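Local coordinates for increased recombination centers protein 6 (Saccharomyces cerevisiae, PDB 3UC9) that serves as a clathrin coat accessory factor related to small G proteins and takes part in gross chromosomal rearrangements and telomere healing, at residues I30-H36 and L76-K82; I107-R113 and V137-V143. One frame throughout, in Å; residues are numbered along the deposited sequence.

Interaction 1: residues I30-H36 and L76-K82; sequences ILVLSDH and LYIDSCK
Leu33 and Cys81 meet because Leu33 holds CG trans to its backbone N (chi1 176°) while Cys81 sets SG between its own backbone N and carbonyl carbon (chi1 62°). CD1 of Leu33 thereby leans across to the neighbouring strand, 4.1 Å from Cys81 SG and 3.9 Å from Asp79 CB. Leu31 shares that first torsion and face but turns differently beyond CG, its second torsion near eclipsed; its CD1 comes close to Tyr77 O and also touches Asp79 CB. Trp87 of helix 84-91 covers this row of side chains, and its NE1 is hydrogen-bonded to Asp79 OD2. On the other face, Val32 CG2 meets Leu76 CD1 at 3.8 Å, the two side chains crossing at a slant beneath helix 39-50.

The strands themselves run parallel, with short axes 19° apart. Tyr77 N donates to Ile30 O, Val32 N to Tyr77 O at 2.8 Å, and Asp79 N to Val32 O. This ladder joins strand 29-35 to strand 71-81 in a Rossmann-like sheet whose strand order, 2-3-1-4-5-6 with an antiparallel strand at one edge, is that of the small G proteins. By this topology, the turn after Asp35 probably corresponds in position to their P-loop.

Toward that turn the pairing slackens: Ser34 N to Asp79 O is long and weak at 3.5 Å, although Cys81 N still bonds to Ser34 O. His36 then folds back over the second strand. Cys81 O lies 3.6 Å above the plane of its ring, over the centre, and also accepts a weak bond from His36 N. The imidazole ND1 makes a weak, bent hydrogen bond to Ser80 OG (2.8 Å), a hydroxyl also bonded to Asn39 OD1, while CD2 packs against Lys82 CB at 3.8 Å.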
loop_
_atom_site.group_PDB
_atom_site.type_symbol
_atom_site.label_atom_id
_atom_site.label_comp_id
_atom_site.label_asym_id
_atom_site.label_seq_id
_atom_site.Cartn_x
_atom_site.Cartn_y
_atom_site.Cartn_z
ATOM N N ILE A 30 6.915 -4.694 -2.063
ATOM C CA ILE A 30 5.834 -3.976 -1.402
ATOM C C ILE A 30 6.462 -2.984 -0.427
ATOM O O ILE A 30 7.230 -3.367 0.455
ATOM C CB ILE A 30 4.862 -4.917 -0.676
ATOM C CG1 ILE A 30 4.091 -5.762 -1.695
ATOM C CG2 ILE A 30 3.863 -4.097 0.184
ATOM C CD1 ILE A 30 3.085 -6.717 -1.061
ATOM N N LEU A 31 6.169 -1.701 -0.627
ATOM C CA LEU A 31 6.666 -0.641 0.244
ATOM C C LEU A 31 5.582 -0.289 1.258
ATOM O O LEU A 31 4.437 -0.033 0.889
ATOM C CB LEU A 31 7.058 0.588 -0.576
ATOM C CG LEU A 31 7.674 1.840 0.062
ATOM C CD1 LEU A 31 8.302 1.582 1.403
ATOM C CD2 LEU A 31 8.720 2.400 -0.903
ATOM N N VAL A 32 5.952 -0.295 2.535
ATOM C CA VAL A 32 5.069 0.169 3.596
ATOM C C VAL A 32 5.717 1.413 4.212
ATOM O O VAL A 32 6.822 1.350 4.740
ATOM C CB VAL A 32 4.815 -0.902 4.659
ATOM C CG1 VAL A 32 3.791 -0.390 5.678
ATOM C CG2 VAL A 32 4.332 -2.218 4.007
ATOM N N LEU A 33 5.014 2.534 4.108
ATOM C CA LEU A 33 5.506 3.849 4.487
ATOM C C LEU A 33 4.576 4.461 5.540
ATOM O O LEU A 33 3.358 4.255 5.493
ATOM C CB LEU A 33 5.532 4.750 3.252
ATOM C CG LEU A 33 5.917 6.225 3.411
ATOM C CD1 LEU A 33 7.406 6.346 3.690
ATOM C CD2 LEU A 33 5.514 7.055 2.179
ATOM N N SER A 34 5.154 5.199 6.487
ATOM C CA SER A 34 4.374 6.071 7.369
ATOM C C SER A 34 5.118 7.366 7.610
ATOM O O SER A 34 6.342 7.406 7.509
ATOM C CB SER A 34 4.090 5.388 8.704
ATOM O OG SER A 34 5.274 5.203 9.466
ATOM N N ASP A 35 4.387 8.437 7.911
ATOM C CA ASP A 35 5.034 9.597 8.511
ATOM C C ASP A 35 5.418 9.245 9.957
ATOM O O ASP A 35 4.813 8.344 10.579
ATOM C CB ASP A 35 4.211 10.899 8.405
ATOM C CG ASP A 35 2.753 10.736 8.800
ATOM O OD1 ASP A 35 2.097 9.788 8.327
ATOM O OD2 ASP A 35 2.247 11.596 9.555
ATOM N N HIS A 36 6.415 9.954 10.477
ATOM C CA HIS A 36 7.086 9.584 11.733
ATOM C C HIS A 36 6.174 9.294 12.921
ATOM O O HIS A 36 6.426 8.336 13.647
ATOM C CB HIS A 36 8.125 10.632 12.146
ATOM C CG HIS A 36 9.405 10.558 11.374
ATOM N ND1 HIS A 36 9.981 9.365 10.993
ATOM C CD2 HIS A 36 10.240 11.533 10.944
ATOM C CE1 HIS A 36 11.099 9.610 10.333
ATOM N NE2 HIS A 36 11.279 10.919 10.286
ATOM N N LEU A 76 9.701 -6.899 1.249
ATOM C CA LEU A 76 9.070 -5.831 1.990
ATOM C C LEU A 76 10.100 -4.723 2.193
ATOM O O LEU A 76 11.190 -4.961 2.727
ATOM C CB LEU A 76 8.568 -6.368 3.334
ATOM C CG LEU A 76 7.603 -5.552 4.180
ATOM C CD1 LEU A 76 6.255 -5.413 3.472
ATOM C CD2 LEU A 76 7.421 -6.215 5.528
ATOM N N TYR A 77 9.764 -3.529 1.720
ATOM C CA TYR A 77 10.545 -2.328 1.980
ATOM C C TYR A 77 9.795 -1.479 3.003
ATOM O O TYR A 77 8.656 -1.064 2.766
ATOM C CB TYR A 77 10.729 -1.516 0.694
ATOM C CG TYR A 77 11.545 -2.157 -0.418
ATOM C CD1 TYR A 77 12.288 -3.325 -0.225
ATOM C CD2 TYR A 77 11.616 -1.546 -1.668
ATOM C CE1 TYR A 77 13.038 -3.878 -1.264
ATOM C CE2 TYR A 77 12.377 -2.084 -2.699
ATOM C CZ TYR A 77 13.086 -3.240 -2.496
ATOM O OH TYR A 77 13.840 -3.753 -3.530
ATOM N N ILE A 78 10.412 -1.238 4.152
ATOM C CA ILE A 78 9.791 -0.462 5.218
ATOM C C ILE A 78 10.516 0.878 5.280
ATOM O O ILE A 78 11.747 0.922 5.368
ATOM C CB ILE A 78 9.877 -1.180 6.567
ATOM C CG1 ILE A 78 9.291 -2.595 6.459
ATOM C CG2 ILE A 78 9.138 -0.373 7.652
ATOM C CD1 ILE A 78 9.747 -3.524 7.551
ATOM N N ASP A 79 9.758 1.965 5.179
ATOM C CA ASP A 79 10.337 3.298 5.170
ATOM C C ASP A 79 9.508 4.234 6.050
ATOM O O ASP A 79 8.381 3.910 6.464
ATOM C CB ASP A 79 10.410 3.846 3.740
ATOM C CG ASP A 79 11.524 4.877 3.536
ATOM O OD1 ASP A 79 12.242 5.239 4.496
ATOM O OD2 ASP A 79 11.676 5.343 2.384
ATOM N N SER A 80 10.103 5.383 6.341
ATOM C CA SER A 80 9.477 6.420 7.145
ATOM C C SER A 80 9.857 7.766 6.569
ATOM O O SER A 80 10.862 7.891 5.865
ATOM C CB SER A 80 9.962 6.334 8.592
ATOM O OG SER A 80 9.218 7.189 9.436
ATOM N N CYS A 81 9.069 8.779 6.889
ATOM C CA CYS A 81 9.376 10.132 6.448
ATOM C C CYS A 81 8.843 11.146 7.433
ATOM O O CYS A 81 7.875 10.879 8.133
ATOM C CB CYS A 81 8.793 10.384 5.051
ATOM S SG CYS A 81 6.999 10.273 4.915
ATOM N N LYS A 82 9.487 12.309 7.502
ATOM C CA LYS A 82 8.970 13.403 8.326
ATOM C C LYS A 82 7.757 14.049 7.666
ATOM O O LYS A 82 6.792 14.402 8.351
ATOM C CB LYS A 82 10.042 14.466 8.586
ATOM C CG LYS A 82 9.596 15.556 9.562
ATOM C CD LYS A 82 10.620 16.686 9.662
ATOM C CE LYS A 82 9.987 18.013 10.100
ATOM N NZ LYS A 82 9.291 17.927 11.412
#

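Interaction 2: residues I107-R113 and V137-V143; sequences ILITDIR and VNVNEEV. Unlike the reference sequence in segment 137-143: Val137 (reference Ala).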
loop_
_atom_site.group_PDB
_atom_site.type_symbol
_atom_site.label_atom_id
_atom_site.label_comp_id
_atom_site.label_asym_id
_atom_site.label_seq_id
_atom_site.Cartn_x
_atom_site.Cartn_y
_atom_site.Cartn_z
ATOM N N ILE A 107 1.848 0.892 0.392
ATOM C CA ILE A 107 0.867 1.045 1.469
ATOM C C ILE A 107 1.345 2.197 2.341
ATOM O O ILE A 107 2.454 2.165 2.868
ATOM C CB ILE A 107 0.711 -0.248 2.329
ATOM C CG1 ILE A 107 0.323 -1.440 1.453
ATOM C CG2 ILE A 107 -0.347 -0.045 3.412
ATOM C CD1 ILE A 107 0.300 -2.812 2.187
ATOM N N LEU A 108 0.508 3.223 2.471
ATOM C CA LEU A 108 0.810 4.367 3.304
ATOM C C LEU A 108 -0.064 4.308 4.552
ATOM O O LEU A 108 -1.293 4.162 4.458
ATOM C CB LEU A 108 0.571 5.663 2.523
ATOM C CG LEU A 108 0.660 6.959 3.324
ATOM C CD1 LEU A 108 2.073 7.171 3.847
ATOM C CD2 LEU A 108 0.200 8.145 2.489
ATOM N N ILE A 109 0.583 4.388 5.712
ATOM C CA ILE A 109 -0.090 4.384 7.004
ATOM C C ILE A 109 -0.024 5.812 7.550
ATOM O O ILE A 109 1.054 6.300 7.846
ATOM C CB ILE A 109 0.606 3.437 8.005
ATOM C CG1 ILE A 109 0.774 2.022 7.427
ATOM C CG2 ILE A 109 -0.170 3.390 9.309
ATOM C CD1 ILE A 109 -0.507 1.348 7.107
ATOM N N THR A 110 -1.170 6.473 7.693
ATOM C CA THR A 110 -1.170 7.870 8.111
ATOM C C THR A 110 -2.503 8.324 8.689
ATOM O O THR A 110 -3.475 7.569 8.732
ATOM C CB THR A 110 -0.779 8.818 6.936
ATOM O OG1 THR A 110 -0.474 10.127 7.444
ATOM C CG2 THR A 110 -1.899 8.913 5.917
ATOM N N ASP A 111 -2.513 9.557 9.171
ATOM C CA ASP A 111 -3.744 10.231 9.581
ATOM C C ASP A 111 -4.122 11.065 8.374
ATOM O O ASP A 111 -3.485 12.064 8.117
ATOM C CB ASP A 111 -3.485 11.109 10.808
ATOM C CG ASP A 111 -4.665 11.993 11.173
ATOM O OD1 ASP A 111 -5.630 12.105 10.390
ATOM O OD2 ASP A 111 -4.624 12.587 12.263
ATOM N N ILE A 112 -5.134 10.644 7.618
ATOM C CA ILE A 112 -5.407 11.297 6.335
ATOM C C ILE A 112 -5.974 12.710 6.472
ATOM O O ILE A 112 -5.900 13.492 5.528
ATOM C CB ILE A 112 -6.311 10.448 5.389
ATOM C CG1 ILE A 112 -7.742 10.343 5.921
ATOM C CG2 ILE A 112 -5.703 9.077 5.166
ATOM C CD1 ILE A 112 -8.699 9.692 4.942
ATOM N N ARG A 113 -6.543 13.031 7.630
ATOM C CA ARG A 113 -6.980 14.403 7.902
ATOM C C ARG A 113 -5.787 15.345 8.054
ATOM O O ARG A 113 -5.858 16.509 7.655
ATOM C CB ARG A 113 -7.841 14.468 9.161
ATOM C CG ARG A 113 -9.280 14.012 8.962
ATOM C CD ARG A 113 -10.129 14.468 10.120
ATOM N NE ARG A 113 -11.449 13.834 10.158
ATOM C CZ ARG A 113 -12.547 14.284 9.548
ATOM N NH1 ARG A 113 -12.524 15.389 8.800
ATOM N NH2 ARG A 113 -13.686 13.614 9.682
ATOM N N VAL A 137 -3.930 3.830 4.187
ATOM C CA VAL A 137 -4.497 3.309 5.416
ATOM C C VAL A 137 -4.634 4.446 6.406
ATOM O O VAL A 137 -3.643 5.014 6.851
ATOM C CB VAL A 137 -3.618 2.195 6.002
ATOM C CG1 VAL A 137 -4.207 1.697 7.320
ATOM C CG2 VAL A 137 -3.460 1.048 5.008
ATOM N N ASN A 138 -5.871 4.802 6.729
ATOM C CA ASN A 138 -6.134 5.824 7.715
ATOM C C ASN A 138 -6.238 5.274 9.134
ATOM O O ASN A 138 -7.048 4.380 9.400
ATOM C CB ASN A 138 -7.430 6.553 7.409
ATOM C CG ASN A 138 -7.788 7.544 8.495
ATOM O OD1 ASN A 138 -7.028 8.479 8.763
ATOM N ND2 ASN A 138 -8.919 7.317 9.164
ATOM N N VAL A 139 -5.464 5.858 10.042
ATOM C CA VAL A 139 -5.463 5.455 11.445
ATOM C C VAL A 139 -6.207 6.455 12.345
ATOM O O VAL A 139 -6.381 6.188 13.532
ATOM C CB VAL A 139 -4.029 5.249 11.983
ATOM C CG1 VAL A 139 -3.306 4.187 11.174
ATOM C CG2 VAL A 139 -3.248 6.565 12.000
ATOM N N ASN A 140 -6.650 7.585 11.788
ATOM C CA ASN A 140 -7.480 8.554 12.518
ATOM C C ASN A 140 -8.887 7.997 12.766
ATOM O O ASN A 140 -9.700 7.891 11.846
ATOM C CB ASN A 140 -7.563 9.895 11.765
ATOM C CG ASN A 140 -8.277 10.998 12.571
ATOM O OD1 ASN A 140 -9.025 10.713 13.504
ATOM N ND2 ASN A 140 -8.043 12.262 12.200
ATOM N N GLU A 141 -9.175 7.680 14.026
ATOM C CA GLU A 141 -10.402 6.964 14.380
ATOM C C GLU A 141 -11.676 7.814 14.272
ATOM O O GLU A 141 -12.782 7.277 14.362
ATOM C CB GLU A 141 -10.262 6.356 15.785
ATOM C CG GLU A 141 -9.027 5.445 15.914
ATOM C CD GLU A 141 -9.074 4.494 17.103
ATOM O OE1 GLU A 141 -9.929 4.685 17.992
ATOM O OE2 GLU A 141 -8.249 3.547 17.140
ATOM N N GLU A 142 -11.526 9.123 14.064
ATOM C CA GLU A 142 -12.676 10.018 13.887
ATOM C C GLU A 142 -13.239 9.996 12.460
ATOM O O GLU A 142 -14.333 10.509 12.223
ATOM C CB GLU A 142 -12.303 11.458 14.267
ATOM C CG GLU A 142 -13.502 12.347 14.633
ATOM C CD GLU A 142 -13.120 13.810 14.833
ATOM O OE1 GLU A 142 -12.135 14.082 15.560
ATOM O OE2 GLU A 142 -13.809 14.689 14.268
ATOM N N VAL A 143 -12.493 9.423 11.512
ATOM C CA VAL A 143 -12.941 9.342 10.121
ATOM C C VAL A 143 -13.917 8.177 9.976
ATOM O O VAL A 143 -13.579 7.034 10.292
ATOM C CB VAL A 143 -11.756 9.144 9.145
ATOM C CG1 VAL A 143 -12.253 8.978 7.712
ATOM C CG2 VAL A 143 -10.775 10.313 9.244
#
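Asn138 OD1 accepts a nearly straight hydrogen bond from Ile112 N (3.1 Å, 172° at the hydrogen), so a side-chain carbonyl at the end of strand 133-138 holds the start of helix 112-115. In the Rossmann-like G-protein topology, Asn138 lies about where the NKxD segment of small G proteins would be expected, although no nucleotide-binding role follows. Ile112 lies across the same amide, with CG1 3.5 Å from Asn138 OD1. A second grip comes from Asn140, whose ND2 donates to Asp111 OD1 at 3.0 Å, arriving 36° out of the carboxylate plane; the amide and carboxylate planes are nearly perpendicular. Before these polar ends the strands pair in parallel, Thr110 N donating to Val137 O and Val139 N to Thr110 O. Ile109 and Val137 lie side by side: a chi2 of -62° brings Ile109 CD1 to 3.4 Å from Val137 CB, a tighter fit than ordinary van der Waals contact.

The next shell fixes these groups. Asp111 is the N-cap of the helix, its OD1 taking a weak bond from Arg113 N. Asn138 ND2 bonds to Asn140 O (2.9 Å) and also to Asn167 OD1, which restrains the rotation of the amide. Val143 N closes a type I turn on Asn140 O from the opposite face of that carbonyl, and Asn140 OD1 accepts from Glu142 N in an Asx turn. Arg113 extends past Val143 toward a salt bridge with Glu147; along the way its buried NE, which has no polar partner in the model, sits 3.7 Å from Val143 CG2.

From the N terminus, strand 29-35 leads into helix 39-50 and strand 59-66 before strand 71-81 returns to its side, where interaction 1 closes the loop. Interaction 2 opens later, on strand 103-110, and closes after helices 112-115 and 121-127 when strand 133-138 arrives. The two therefore follow in series, neither nested nor crossed. They meet in space because strands 29-35 and 103-110 are sheet neighbours: Leu33 O is 2.8 Å from Ile109 N and Asp35 OD1 is 2.7 Å from Thr110 OG1, both probable hydrogen bonds. Together they tie four successive parallel strands, 71-81, 29-35, 103-110 and 133-138.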